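Local coordinates for protein ubiquitin-like-specific protease 2 (Saccharomyces cerevisiae, PDB 5LNB) that removes SUMO from its protein conjugates as a cysteine protease of the Ulp1 (C48) family, here represented by a piece containing its catalytic domain, at residues R224-F227 and E232-D235. Sequence-based numbering, arbitrary orientation.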
loop_
_atom_site.group_PDB
_atom_site.type_symbol
_atom_site.label_atom_id
_atom_site.label_comp_id
_atom_site.label_asym_id
_atom_site.label_seq_id
_atom_site.Cartn_x
_atom_site.Cartn_y
_atom_site.Cartn_z
ATOM N N ARG A 224 -4.591 -4.355 3.495
ATOM C CA ARG A 224 -5.894 -4.989 3.361
ATOM C C ARG A 224 -6.704 -4.859 4.641
ATOM O O ARG A 224 -7.889 -4.509 4.605
ATOM C CB ARG A 224 -5.726 -6.461 2.994
ATOM C CG ARG A 224 -7.048 -7.205 2.944
ATOM C CD ARG A 224 -6.862 -8.670 2.599
ATOM N NE ARG A 224 -8.146 -9.350 2.529
ATOM C CZ ARG A 224 -8.290 -10.667 2.406
ATOM N NH1 ARG A 224 -7.222 -11.454 2.354
ATOM N NH2 ARG A 224 -9.503 -11.199 2.343
ATOM N N LYS A 225 -6.082 -5.145 5.789
ATOM C CA LYS A 225 -6.803 -5.043 7.054
ATOM C C LYS A 225 -7.240 -3.606 7.316
ATOM O O LYS A 225 -8.373 -3.358 7.736
ATOM C CB LYS A 225 -5.938 -5.560 8.201
ATOM C CG LYS A 225 -6.564 -5.392 9.579
ATOM C CD LYS A 225 -7.857 -6.181 9.725
ATOM C CE LYS A 225 -7.640 -7.657 9.395
ATOM N NZ LYS A 225 -8.804 -8.505 9.802
ATOM N N PHE A 226 -6.348 -2.643 7.075
ATOM C CA PHE A 226 -6.697 -1.243 7.304
ATOM C C PHE A 226 -7.984 -0.869 6.571
ATOM O O PHE A 226 -8.870 -0.222 7.142
ATOM C CB PHE A 226 -5.539 -0.338 6.868
ATOM C CG PHE A 226 -5.806 1.132 7.060
ATOM C CD1 PHE A 226 -6.497 1.861 6.089
ATOM C CD2 PHE A 226 -5.360 1.793 8.203
ATOM C CE1 PHE A 226 -6.746 3.223 6.260
ATOM C CE2 PHE A 226 -5.604 3.154 8.384
ATOM C CZ PHE A 226 -6.300 3.876 7.410
ATOM N N PHE A 227 -8.122 -1.292 5.314
ATOM C CA PHE A 227 -9.250 -0.864 4.496
ATOM C C PHE A 227 -10.475 -1.761 4.616
ATOM O O PHE A 227 -11.496 -1.474 3.990
ATOM C CB PHE A 227 -8.818 -0.736 3.044
ATOM C CG PHE A 227 -8.047 0.515 2.781
ATOM C CD1 PHE A 227 -8.707 1.723 2.612
ATOM C CD2 PHE A 227 -6.662 0.498 2.747
ATOM C CE1 PHE A 227 -7.997 2.887 2.393
ATOM C CE2 PHE A 227 -5.950 1.653 2.524
ATOM C CZ PHE A 227 -6.615 2.853 2.353
ATOM N N GLU A 232 -11.656 2.136 12.533
ATOM C CA GLU A 232 -11.350 1.219 13.627
ATOM C C GLU A 232 -9.856 0.923 13.702
ATOM O O GLU A 232 -9.280 0.891 14.797
ATOM C CB GLU A 232 -12.145 -0.073 13.474
ATOM C CG GLU A 232 -11.959 -1.039 14.623
ATOM C CD GLU A 232 -12.762 -2.315 14.438
ATOM O OE1 GLU A 232 -12.526 -3.036 13.443
ATOM O OE2 GLU A 232 -13.641 -2.583 15.278
ATOM N N THR A 233 -9.211 0.709 12.554
ATOM C CA THR A 233 -7.778 0.431 12.569
ATOM C C THR A 233 -7.006 1.620 13.120
ATOM O O THR A 233 -6.081 1.454 13.921
ATOM C CB THR A 233 -7.285 0.075 11.168
ATOM O OG1 THR A 233 -8.127 -0.945 10.614
ATOM C CG2 THR A 233 -5.831 -0.415 11.221
ATOM N N ILE A 234 -7.379 2.831 12.707
ATOM C CA ILE A 234 -6.721 4.017 13.239
ATOM C C ILE A 234 -6.859 4.064 14.759
ATOM O O ILE A 234 -5.905 4.393 15.473
ATOM C CB ILE A 234 -7.284 5.281 12.568
ATOM C CG1 ILE A 234 -6.862 5.337 11.089
ATOM C CG2 ILE A 234 -6.830 6.524 13.313
ATOM C CD1 ILE A 234 -7.559 6.457 10.290
ATOM N N ASP A 235 -8.035 3.702 15.276
ATOM C CA ASP A 235 -8.245 3.729 16.719
ATOM C C ASP A 235 -7.398 2.672 17.421
ATOM O O ASP A 235 -6.841 2.930 18.493
ATOM C CB ASP A 235 -9.730 3.554 17.040
ATOM C CG ASP A 235 -10.508 4.855 16.915
ATOM O OD1 ASP A 235 -9.927 5.918 17.223
ATOM O OD2 ASP A 235 -11.694 4.826 16.501
#
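The ring of Phe-226 meets Thr-233 and Ile-234 at a slant, presenting neither a clean face nor a clean edge to them. Elsewhere on its rim, where the same helix supplies the neighbour, the edge of Phe-226 points at the face of Phe-227, CD1 of Phe-226 standing 3.5 Å above the plane of the Phe-227 ring, over its centre. Two successive helices joined by a very short linker can be closed against each other in this way: the ring of Phe-226 fills the angle between them, with Thr-233 and Ile-234 against it.

The CG of Phe-226 is anti to the backbone N (chi1 180°), which sends the ring past Thr-233 to Ile-234, across the second helix rather than along it. CD2 of Phe-226 touches the methyl CG2 of Thr-233 at 3.8 Å, and farther out CE2 of Phe-226 lies 3.7 Å from CG1 of Ile-234. The ring tip CZ of Phe-226 then reaches the end of the isoleucine, 4.1 Å from CD1 of Ile-234. The side chain of Thr-233 starts out toward the first helix. Phe-226 and Thr-233 are also the nearest pair of backbones, their CA atoms 5.6 Å apart. With chi1 at -51°, the threonine splits its roles, its methyl against CD2 of the ring and OG1 of Thr-233 beside the backbone of Phe-226, 3.6 Å from its CA. That hydroxyl has its hydrogen bonds with the O of Asn-229, one turn earlier, and the OH of Tyr-255.

Lys-225 stays at the margin, its NZ in a salt bridge with Asp-257. Around the contact, which joins helix 215-228 to helix 230-238 in the catalytic domain, Tyr-112 of strand 112-119 adds an edge-to-face partner to Phe-226 and touches Ile-234, while Phe-227 packs on Val-114 of that strand and Ile-62 of helix 51-67.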